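Local coordinates for PBP domain-containing protein (Vibrio parahaemolyticus, PDB 3MUQ), which is of unknown function but has the fold of periplasmic binding proteins and so probably binds a small ligand between its two lobes, at residues A46-M49 against G50-D54; I140-F144 against G145-S149; L158-A161 against S162-G166; K217-S220 against D221-N225. All coordinates share one frame; numbering follows the deposited sequence.

Interaction 1: residues A46-M49 against G50-D54; sequences ALKM and GENGD
Glu51 N bonds to Leu47 O at 2.7 Å in the last turn of helix 43-51, and Asn52 N does the same to Lys48 O before the chain turns off at Gly53 in a Schellman motif. Gly53, with phi at 74°, leaves the helical conformation, and the wider bond of the motif runs from Asp54 N to Met49 O at 2.9 Å, while Gly53 N reaches back to Gly50 O. On the outer side of the last turn, Lys48 leans over the final residues of the helix. Its CG lies anti to the backbone N, and a bend at chi2 (72°) swings the rest of the chain toward the C-terminal end. There CE passes close to the amide of Asn52, 3.3 Å from ND2, and NZ forms a long salt bridge with Glu51 OE2 at 3.6 Å. The Glu51 side chain is extended to meet it, and its other oxygen, OE1, rests against Lys48 CD. A lysine charge here, near the carbonyl end of the helix, would be expected to suit the helix dipole. On another side, the selenomethionine Met49 and Asp54 cross at about a right angle. Met49 continues onto Ile39 and Ala41 of strand 35-41 and Ala10 of strand 6-12, whereas Leu47 packs on strand 57-60 and helix 63-71, so this helix covers the parallel strands of the mixed sheet. Glu51 O, at the helix end, takes hydrogen bonds from Tyr208 OH and Arg207 NH2. The carboxylate of Asp54 reaches across the base of Met49, with OD2 3.7 Å from its CG.

Interaction 2: residues I140-F144 against G145-S149; sequences IEPNF and GGYRS
Tyr147 stands between Pro142 and Phe144 in a surface cluster of two aromatic rings and a proline, a local contact round the turn that leads from helix 126-138 into strand 147-149. The turn is a type I beta turn from Phe144 to Tyr147, closed by Tyr147 N bonding to Phe144 O at 3.0 Å, with the donor well above the carbonyl plane. Just before it, Pro142 is the centre of an inverse gamma turn, and its CB points toward the tyrosine. Pro142 CB sits over the middle of the Tyr147 ring, 3.5 Å from the centroid and 10° off the normal, a CH-pi contact. In a second CH-pi contact, Tyr147 CB lies 3.7 Å from the centroid of the Phe144 ring. Phe144 places its ring under that CB because CG falls between the backbone N and the carbonyl carbon (chi1 52°), which folds the side chain back over the turn. The Tyr147 ring, with CG anti to its N, then presents an edge to the phenylalanine face in an offset edge-to-face pair with planes at 65°. Around the cluster, Phe144 reaches Phe118 of strand 118-120 and Ile111 of helix 104-113, while Tyr147 OH is hydrogen-bonded to Glu131 of helix 126-138. A water donates to both Phe144 O and Tyr147 O, at 2.8 Å from each. The cluster rests largely on C-H groups set against ring faces; its polar atoms are served by the backbone bond, the water, Asn115 OD1 at Gly146 N, and Glu131 at the phenol.

Interaction 3: residues L158-A161 against S162-G166; sequences LNMA and SEMQG
Ala161 O and Gly166 N meet at 2.8 Å on the tight side of this contact, the closing bond of the C-terminal turn of helix 154-163. The N-H lies in the carbonyl plane, on a lone pair, and the angle at the hydrogen is 164°. Ala161 CB also comes near the departing chain, 3.7 Å from Gly166 O, so this exit is drawn close against the last turn. The last turn itself is held by regular backbone bonds, among them Met164 N to Met160 O at 2.9 Å. Buried residues look inward: Ala161 touches Ile119 of strand 118-120, and Leu158 packs on strand 168-171 and helix 172-178. Gln165 secures the exit with its amide, for NE2 gives a hydrogen bond to Ser162 O at 2.9 Å with the acceptor nearly in the amide plane, and also bonds to Asp183 O. Ser162 OG, anti to its own N (chi1 -176°), is paired with Asp183 N, so the loop carrying Asp183 is linked to both side chains. The looser side is made by the two selenomethionines. Met160 and Met164 come closest at their selenium atoms, SE to SE 4.2 Å, while Met164 CB and CG lie against Met160 O. Exposed Glu163 touches the preceding turn through CB, over Asn159 O, and bends at chi2 so that the carboxylate leads off from the helix. Gln165, with positive phi (49°), ends the helical geometry; with Gly166 N to Ala161 O as the wide bond and a weak Gln165 N to Ser162 O bond inside it, the pattern is a Schellman motif.

Interaction 4: residues K217-S220 against D221-N225; sequences KAFS and DWLVN
Lys217 and Asp221, one helical turn apart on helix 213-224, are joined by a salt bridge that can be followed along the lysine. From CB the chain sets off with CG anti to the backbone N (chi1 -172°), and CG already passes 3.5 Å from Asp221 OD2. CD stays farther from that oxygen, CE lies 3.9 Å from both carboxylate oxygens, and a bend at chi4 (-65°) turns NZ back to Asp221 OD2 at 2.8 Å, on the syn lone pair. The same two residues share the backbone bond from Asp221 N to Lys217 O. Asp221 OD1 forms a salt bridge with Arg79, whose NH1 also bonds Ser220 OG, so the carboxylate is gripped by two cations and probably stays charged although buried. On another side of the helix, Leu223 CD1 lies over the centre of the Phe219 ring, 3.8 Å from the centroid, a CH-pi contact, and CD2 lies in the plane of the Trp222 ring at its edge. Asn225, at the N-cap position of helix 226-236, makes no side-chain capping bond; its ND2 bonds Asp221 O at 2.7 Å, and OD1 bonds Gly173 N of the second subunit. Phe219 and Trp222 pack against helix 20-32, where Trp222 NE1 meets Asp31, while Ser220 faces strand 195-203 and Leu223 touches strand 78-90; Arg172 of the second subunit packs on Lys217 and Asp221.

Following the chain from the N terminus, the four contacts come in series, and none nests in or crosses another. Each is local and spans no long loop. Interaction 1 closes the end of helix 43-51 ahead of strand 57-60, interaction 2 closes a beta turn into strand 147-149, interaction 3 ends helix 154-163 ahead of strand 168-171, and interaction 4 runs along helix 213-224. Interactions 2 and 3 both lie by strand 118-120, with centres about 15 Å apart, touching where Arg148 packs on Met164. Interactions 1 and 4, across the chain's centre from them, lie on helices beside the mixed sheet, about 20 Å apart between centres, without touching each other.

Interaction 1: residues A46-M49 against G50-D54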
loop_
_atom_site.group_PDB
_atom_site.type_symbol
_atom_site.label_atom_id
_atom_site.label_comp_id
_atom_site.label_asym_id
_atom_site.label_seq_id
_atom_site.Cartn_x
_atom_site.Cartn_y
_atom_site.Cartn_z
ATOM N N ALA A 46 -9.997 5.408 20.366
ATOM C CA ALA A 46 -10.199 5.754 18.967
ATOM C C ALA A 46 -11.336 4.911 18.370
ATOM O O ALA A 46 -12.262 5.449 17.763
ATOM C CB ALA A 46 -8.903 5.541 18.169
ATOM N N LEU A 47 -11.277 3.594 18.538
ATOM C CA LEU A 47 -12.319 2.723 17.967
ATOM C C LEU A 47 -13.687 2.954 18.628
ATOM O O LEU A 47 -14.741 2.932 17.971
ATOM C CB LEU A 47 -11.899 1.248 18.047
ATOM C CG LEU A 47 -10.687 0.859 17.161
ATOM C CD1 LEU A 47 -10.310 -0.585 17.345
ATOM C CD2 LEU A 47 -10.963 1.132 15.691
ATOM N N LYS A 48 -13.669 3.177 19.933
ATOM C CA LYS A 48 -14.900 3.493 20.664
ATOM C C LYS A 48 -15.559 4.768 20.130
ATOM O O LYS A 48 -16.789 4.866 20.041
ATOM C CB LYS A 48 -14.606 3.651 22.160
ATOM C CG LYS A 48 -15.843 3.836 23.042
ATOM C CD LYS A 48 -16.662 2.562 23.174
ATOM C CE LYS A 48 -18.104 2.909 23.511
ATOM N NZ LYS A 48 -18.867 1.820 24.196
HETATM N N MSE A 49 -14.749 5.764 19.807
HETATM C CA MSE A 49 -15.313 6.980 19.257
HETATM C C MSE A 49 -15.986 6.687 17.901
HETATM O O MSE A 49 -17.013 7.289 17.561
HETATM C CB MSE A 49 -14.212 8.036 19.123
HETATM C CG MSE A 49 -13.774 8.657 20.475
HETATM SE SE MSE A 49 -12.540 10.160 20.189
HETATM C CE MSE A 49 -10.953 9.184 19.621
ATOM N N GLY A 50 -15.398 5.771 17.125
ATOM C CA GLY A 50 -16.003 5.339 15.873
ATOM C C GLY A 50 -17.279 4.543 16.110
ATOM O O GLY A 50 -18.316 4.758 15.457
ATOM N N GLU A 51 -17.217 3.624 17.065
ATOM C CA GLU A 51 -18.416 2.885 17.493
ATOM C C GLU A 51 -19.550 3.824 17.947
ATOM O O GLU A 51 -20.738 3.559 17.709
ATOM C CB GLU A 51 -18.059 1.912 18.629
ATOM C CG GLU A 51 -19.250 1.103 19.184
ATOM C CD GLU A 51 -18.890 0.374 20.469
ATOM O OE1 GLU A 51 -17.677 0.158 20.713
ATOM O OE2 GLU A 51 -19.817 0.030 21.239
ATOM N N ASN A 52 -19.182 4.910 18.618
ATOM C CA ASN A 52 -20.180 5.859 19.114
ATOM C C ASN A 52 -20.595 6.944 18.108
ATOM O O ASN A 52 -21.479 7.752 18.392
ATOM C CB ASN A 52 -19.718 6.485 20.425
ATOM C CG ASN A 52 -19.899 5.550 21.601
ATOM O OD1 ASN A 52 -20.566 4.522 21.477
ATOM N ND2 ASN A 52 -19.317 5.903 22.756
ATOM N N GLY A 53 -19.964 6.962 16.935
ATOM C CA GLY A 53 -20.330 7.924 15.907
ATOM C C GLY A 53 -19.876 9.345 16.189
ATOM O O GLY A 53 -20.469 10.305 15.691
ATOM N N ASP A 54 -18.811 9.480 16.980
ATOM C CA ASP A 54 -18.263 10.792 17.322
ATOM C C ASP A 54 -17.414 11.332 16.175
ATOM O O ASP A 54 -17.232 12.543 16.065
ATOM C CB ASP A 54 -17.363 10.730 18.574
ATOM C CG ASP A 54 -18.034 10.088 19.772
ATOM O OD1 ASP A 54 -19.273 9.944 19.781
ATOM O OD2 ASP A 54 -17.306 9.733 20.732
#

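Interaction 2: residues I140-F144 against G145-S149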
loop_
_atom_site.group_PDB
_atom_site.type_symbol
_atom_site.label_atom_id
_atom_site.label_comp_id
_atom_site.label_asym_id
_atom_site.label_seq_id
_atom_site.Cartn_x
_atom_site.Cartn_y
_atom_site.Cartn_z
ATOM N N ILE A 140 14.863 4.422 29.235
ATOM C CA ILE A 140 16.237 4.874 29.068
ATOM C C ILE A 140 16.259 6.104 28.180
ATOM O O ILE A 140 15.512 6.190 27.208
ATOM C CB ILE A 140 17.137 3.796 28.420
ATOM C CG1 ILE A 140 17.431 2.670 29.407
ATOM C CG2 ILE A 140 18.450 4.405 27.953
ATOM C CD1 ILE A 140 16.812 1.345 29.021
ATOM N N GLU A 141 17.113 7.060 28.517
ATOM C CA GLU A 141 17.388 8.165 27.623
ATOM C C GLU A 141 18.618 7.779 26.824
ATOM O O GLU A 141 19.609 7.325 27.397
ATOM C CB GLU A 141 17.649 9.437 28.410
ATOM C CG GLU A 141 17.776 10.663 27.545
ATOM C CD GLU A 141 17.246 11.900 28.234
ATOM O OE1 GLU A 141 16.371 11.759 29.119
ATOM O OE2 GLU A 141 17.698 13.010 27.884
ATOM N N PRO A 142 18.553 7.927 25.494
ATOM C CA PRO A 142 19.657 7.475 24.647
ATOM C C PRO A 142 20.837 8.419 24.816
ATOM O O PRO A 142 21.065 9.283 23.968
ATOM C CB PRO A 142 19.091 7.591 23.228
ATOM C CG PRO A 142 17.626 7.865 23.395
ATOM C CD PRO A 142 17.482 8.547 24.707
ATOM N N ASN A 143 21.572 8.253 25.910
ATOM C CA ASN A 143 22.685 9.142 26.231
ATOM C C ASN A 143 24.018 8.422 26.332
ATOM O O ASN A 143 25.057 9.052 26.531
ATOM C CB ASN A 143 22.413 9.873 27.547
ATOM C CG ASN A 143 21.662 11.160 27.343
ATOM O OD1 ASN A 143 21.943 11.912 26.407
ATOM N ND2 ASN A 143 20.699 11.427 28.213
ATOM N N PHE A 144 23.989 7.100 26.214
ATOM C CA PHE A 144 25.204 6.321 26.365
ATOM C C PHE A 144 26.266 6.709 25.335
ATOM O O PHE A 144 25.947 7.182 24.235
ATOM C CB PHE A 144 24.911 4.807 26.365
ATOM C CG PHE A 144 24.091 4.324 25.187
ATOM C CD1 PHE A 144 24.703 3.682 24.122
ATOM C CD2 PHE A 144 22.706 4.478 25.169
ATOM C CE1 PHE A 144 23.961 3.217 23.045
ATOM C CE2 PHE A 144 21.947 4.013 24.090
ATOM C CZ PHE A 144 22.580 3.386 23.030
ATOM N N GLY A 145 27.529 6.520 25.707
ATOM C CA GLY A 145 28.637 6.818 24.818
ATOM C C GLY A 145 28.453 6.273 23.411
ATOM O O GLY A 145 28.642 6.999 22.430
ATOM N N GLY A 146 28.089 4.996 23.298
ATOM C CA GLY A 146 27.954 4.386 21.980
ATOM C C GLY A 146 26.892 4.981 21.060
ATOM O O GLY A 146 26.889 4.720 19.850
ATOM N N TYR A 147 26.003 5.800 21.617
ATOM C CA TYR A 147 24.855 6.302 20.873
ATOM C C TYR A 147 25.209 7.457 19.948
ATOM O O TYR A 147 25.686 8.490 20.404
ATOM C CB TYR A 147 23.734 6.718 21.823
ATOM C CG TYR A 147 22.439 7.091 21.121
ATOM C CD1 TYR A 147 21.541 6.114 20.705
ATOM C CD2 TYR A 147 22.110 8.418 20.889
ATOM C CE1 TYR A 147 20.353 6.452 20.063
ATOM C CE2 TYR A 147 20.929 8.760 20.246
ATOM C CZ TYR A 147 20.054 7.779 19.840
ATOM O OH TYR A 147 18.869 8.136 19.209
ATOM N N ARG A 148 24.963 7.278 18.649
ATOM C CA ARG A 148 25.303 8.299 17.657
ATOM C C ARG A 148 24.117 8.675 16.766
ATOM O O ARG A 148 23.598 7.845 16.023
ATOM C CB ARG A 148 26.472 7.826 16.796
ATOM C CG ARG A 148 27.760 7.681 17.575
ATOM C CD ARG A 148 28.885 7.212 16.685
ATOM N NE ARG A 148 29.454 8.286 15.874
ATOM C CZ ARG A 148 30.618 8.874 16.131
ATOM N NH1 ARG A 148 31.333 8.495 17.181
ATOM N NH2 ARG A 148 31.070 9.837 15.340
ATOM N N SER A 149 23.719 9.936 16.842
ATOM C CA SER A 149 22.590 10.482 16.105
ATOM C C SER A 149 23.143 11.282 14.929
ATOM O O SER A 149 23.574 12.420 15.098
ATOM C CB SER A 149 21.774 11.386 17.043
ATOM O OG SER A 149 20.557 11.808 16.451
HETATM O O HOH W 1 25.998 9.633 22.930
#

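Interaction 3: residues L158-A161 against S162-G166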
loop_
_atom_site.group_PDB
_atom_site.type_symbol
_atom_site.label_atom_id
_atom_site.label_comp_id
_atom_site.label_asym_id
_atom_site.label_seq_id
_atom_site.Cartn_x
_atom_site.Cartn_y
_atom_site.Cartn_z
ATOM N N LEU A 158 22.455 3.166 7.685
ATOM C CA LEU A 158 23.006 1.814 7.505
ATOM C C LEU A 158 24.518 1.813 7.186
ATOM O O LEU A 158 25.289 1.039 7.778
ATOM C CB LEU A 158 22.223 1.033 6.433
ATOM C CG LEU A 158 20.810 0.595 6.863
ATOM C CD1 LEU A 158 19.987 0.091 5.665
ATOM C CD2 LEU A 158 20.851 -0.456 7.979
ATOM N N ASN A 159 24.940 2.659 6.241
ATOM C CA ASN A 159 26.353 2.759 5.874
ATOM C C ASN A 159 27.189 3.101 7.094
ATOM O O ASN A 159 28.276 2.562 7.292
ATOM C CB ASN A 159 26.579 3.821 4.776
ATOM C CG ASN A 159 25.924 3.442 3.451
ATOM O OD1 ASN A 159 25.782 2.261 3.139
ATOM N ND2 ASN A 159 25.523 4.450 2.667
HETATM N N MSE A 160 26.665 3.996 7.923
HETATM C CA MSE A 160 27.366 4.376 9.144
HETATM C C MSE A 160 27.459 3.183 10.104
HETATM O O MSE A 160 28.512 2.914 10.678
HETATM C CB MSE A 160 26.675 5.578 9.814
HETATM C CG MSE A 160 27.495 6.222 10.931
HETATM SE SE MSE A 160 29.208 6.972 10.271
HETATM C CE MSE A 160 28.453 8.117 8.928
ATOM N N ALA A 161 26.356 2.463 10.273
ATOM C CA ALA A 161 26.350 1.314 11.171
ATOM C C ALA A 161 27.355 0.242 10.708
ATOM O O ALA A 161 28.008 -0.409 11.531
ATOM C CB ALA A 161 24.932 0.735 11.304
ATOM N N SER A 162 27.482 0.064 9.397
ATOM C CA SER A 162 28.434 -0.900 8.847
ATOM C C SER A 162 29.866 -0.413 9.066
ATOM O O SER A 162 30.748 -1.188 9.454
ATOM C CB SER A 162 28.158 -1.144 7.350
ATOM O OG SER A 162 29.011 -2.152 6.813
ATOM N N GLU A 163 30.106 0.872 8.816
ATOM C CA GLU A 163 31.444 1.429 9.004
ATOM C C GLU A 163 31.912 1.287 10.458
ATOM O O GLU A 163 33.055 0.887 10.740
ATOM C CB GLU A 163 31.463 2.899 8.605
ATOM C CG GLU A 163 32.750 3.620 8.960
ATOM C CD GLU A 163 33.969 3.014 8.283
ATOM O OE1 GLU A 163 33.861 2.604 7.110
ATOM O OE2 GLU A 163 35.039 2.954 8.930
HETATM N N MSE A 164 31.020 1.605 11.390
HETATM C CA MSE A 164 31.389 1.599 12.799
HETATM C C MSE A 164 31.095 0.272 13.485
HETATM O O MSE A 164 31.316 0.129 14.687
HETATM C CB MSE A 164 30.709 2.757 13.522
HETATM C CG MSE A 164 31.190 4.089 13.024
HETATM SE SE MSE A 164 30.412 5.525 14.051
HETATM C CE MSE A 164 31.212 5.070 15.779
ATOM N N GLN A 165 30.620 -0.703 12.714
ATOM C CA GLN A 165 30.178 -1.981 13.285
ATOM C C GLN A 165 29.242 -1.763 14.469
ATOM O O GLN A 165 29.512 -2.197 15.590
ATOM C CB GLN A 165 31.381 -2.836 13.697
ATOM C CG GLN A 165 32.134 -3.402 12.489
ATOM C CD GLN A 165 31.260 -4.352 11.681
ATOM O OE1 GLN A 165 31.026 -5.492 12.094
ATOM N NE2 GLN A 165 30.759 -3.882 10.532
ATOM N N GLY A 166 28.135 -1.081 14.221
ATOM C CA GLY A 166 27.157 -0.859 15.270
ATOM C C GLY A 166 25.775 -1.379 14.926
ATOM O O GLY A 166 25.542 -1.910 13.836
#

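Interaction 4: residues K217-S220 against D221-N225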
loop_
_atom_site.group_PDB
_atom_site.type_symbol
_atom_site.label_atom_id
_atom_site.label_comp_id
_atom_site.label_asym_id
_atom_site.label_seq_id
_atom_site.Cartn_x
_atom_site.Cartn_y
_atom_site.Cartn_z
ATOM N N LYS A 217 -15.047 8.943 3.029
ATOM C CA LYS A 217 -14.694 8.077 1.915
ATOM C C LYS A 217 -13.738 8.758 0.912
ATOM O O LYS A 217 -12.862 8.110 0.347
ATOM C CB LYS A 217 -15.928 7.511 1.209
ATOM C CG LYS A 217 -15.513 6.458 0.176
ATOM C CD LYS A 217 -16.676 5.663 -0.353
ATOM C CE LYS A 217 -16.196 4.612 -1.361
ATOM N NZ LYS A 217 -15.626 5.258 -2.578
ATOM N N ALA A 218 -13.896 10.058 0.685
ATOM C CA ALA A 218 -12.928 10.757 -0.164
ATOM C C ALA A 218 -11.494 10.658 0.411
ATOM O O ALA A 218 -10.526 10.459 -0.316
ATOM C CB ALA A 218 -13.337 12.218 -0.357
ATOM N N PHE A 219 -11.363 10.795 1.721
ATOM C CA PHE A 219 -10.051 10.755 2.359
ATOM C C PHE A 219 -9.460 9.362 2.216
ATOM O O PHE A 219 -8.290 9.206 1.867
ATOM C CB PHE A 219 -10.177 11.149 3.842
ATOM C CG PHE A 219 -8.863 11.334 4.543
ATOM C CD1 PHE A 219 -7.752 11.802 3.857
ATOM C CD2 PHE A 219 -8.747 11.068 5.896
ATOM C CE1 PHE A 219 -6.549 11.980 4.491
ATOM C CE2 PHE A 219 -7.545 11.242 6.545
ATOM C CZ PHE A 219 -6.437 11.705 5.837
ATOM N N SER A 220 -10.284 8.350 2.476
ATOM C CA SER A 220 -9.838 6.964 2.367
ATOM C C SER A 220 -9.448 6.642 0.928
ATOM O O SER A 220 -8.371 6.115 0.703
ATOM C CB SER A 220 -10.921 5.991 2.846
ATOM O OG SER A 220 -10.512 4.646 2.642
ATOM N N ASP A 221 -10.320 6.969 -0.035
ATOM C CA ASP A 221 -10.020 6.777 -1.459
ATOM C C ASP A 221 -8.698 7.470 -1.820
ATOM O O ASP A 221 -7.834 6.898 -2.480
ATOM C CB ASP A 221 -11.152 7.347 -2.337
ATOM C CG ASP A 221 -12.423 6.538 -2.252
ATOM O OD1 ASP A 221 -12.359 5.374 -1.793
ATOM O OD2 ASP A 221 -13.488 7.065 -2.649
ATOM N N TRP A 222 -8.532 8.707 -1.370
ATOM C CA TRP A 222 -7.303 9.441 -1.662
ATOM C C TRP A 222 -6.082 8.736 -1.052
ATOM O O TRP A 222 -5.040 8.593 -1.697
ATOM C CB TRP A 222 -7.431 10.871 -1.139
ATOM C CG TRP A 222 -6.255 11.782 -1.401
ATOM C CD1 TRP A 222 -6.071 12.595 -2.491
ATOM C CD2 TRP A 222 -5.125 12.006 -0.537
ATOM N NE1 TRP A 222 -4.891 13.305 -2.361
ATOM C CE2 TRP A 222 -4.290 12.960 -1.177
ATOM C CE3 TRP A 222 -4.738 11.495 0.705
ATOM C CZ2 TRP A 222 -3.081 13.410 -0.610
ATOM C CZ3 TRP A 222 -3.543 11.946 1.274
ATOM C CH2 TRP A 222 -2.724 12.896 0.613
ATOM N N LEU A 223 -6.213 8.278 0.189
ATOM C CA LEU A 223 -5.099 7.628 0.884
ATOM C C LEU A 223 -4.591 6.370 0.196
ATOM O O LEU A 223 -3.382 6.083 0.240
ATOM C CB LEU A 223 -5.483 7.279 2.330
ATOM C CG LEU A 223 -5.670 8.440 3.301
ATOM C CD1 LEU A 223 -6.382 7.961 4.581
ATOM C CD2 LEU A 223 -4.326 9.060 3.617
ATOM N N VAL A 224 -5.492 5.617 -0.434
ATOM C CA VAL A 224 -5.074 4.363 -1.093
ATOM C C VAL A 224 -4.809 4.518 -2.597
ATOM O O VAL A 224 -4.350 3.585 -3.248
ATOM C CB VAL A 224 -6.068 3.196 -0.854
ATOM C CG1 VAL A 224 -6.233 2.900 0.665
ATOM C CG2 VAL A 224 -7.406 3.480 -1.521
ATOM N N ASN A 225 -5.103 5.683 -3.154
ATOM C CA ASN A 225 -4.773 5.909 -4.548
ATOM C C ASN A 225 -3.338 6.437 -4.650
ATOM O O ASN A 225 -2.772 6.912 -3.656
ATOM C CB ASN A 225 -5.807 6.815 -5.242
ATOM C CG ASN A 225 -7.072 6.033 -5.715
ATOM O OD1 ASN A 225 -7.381 5.985 -6.913
ATOM N ND2 ASN A 225 -7.801 5.431 -4.765
#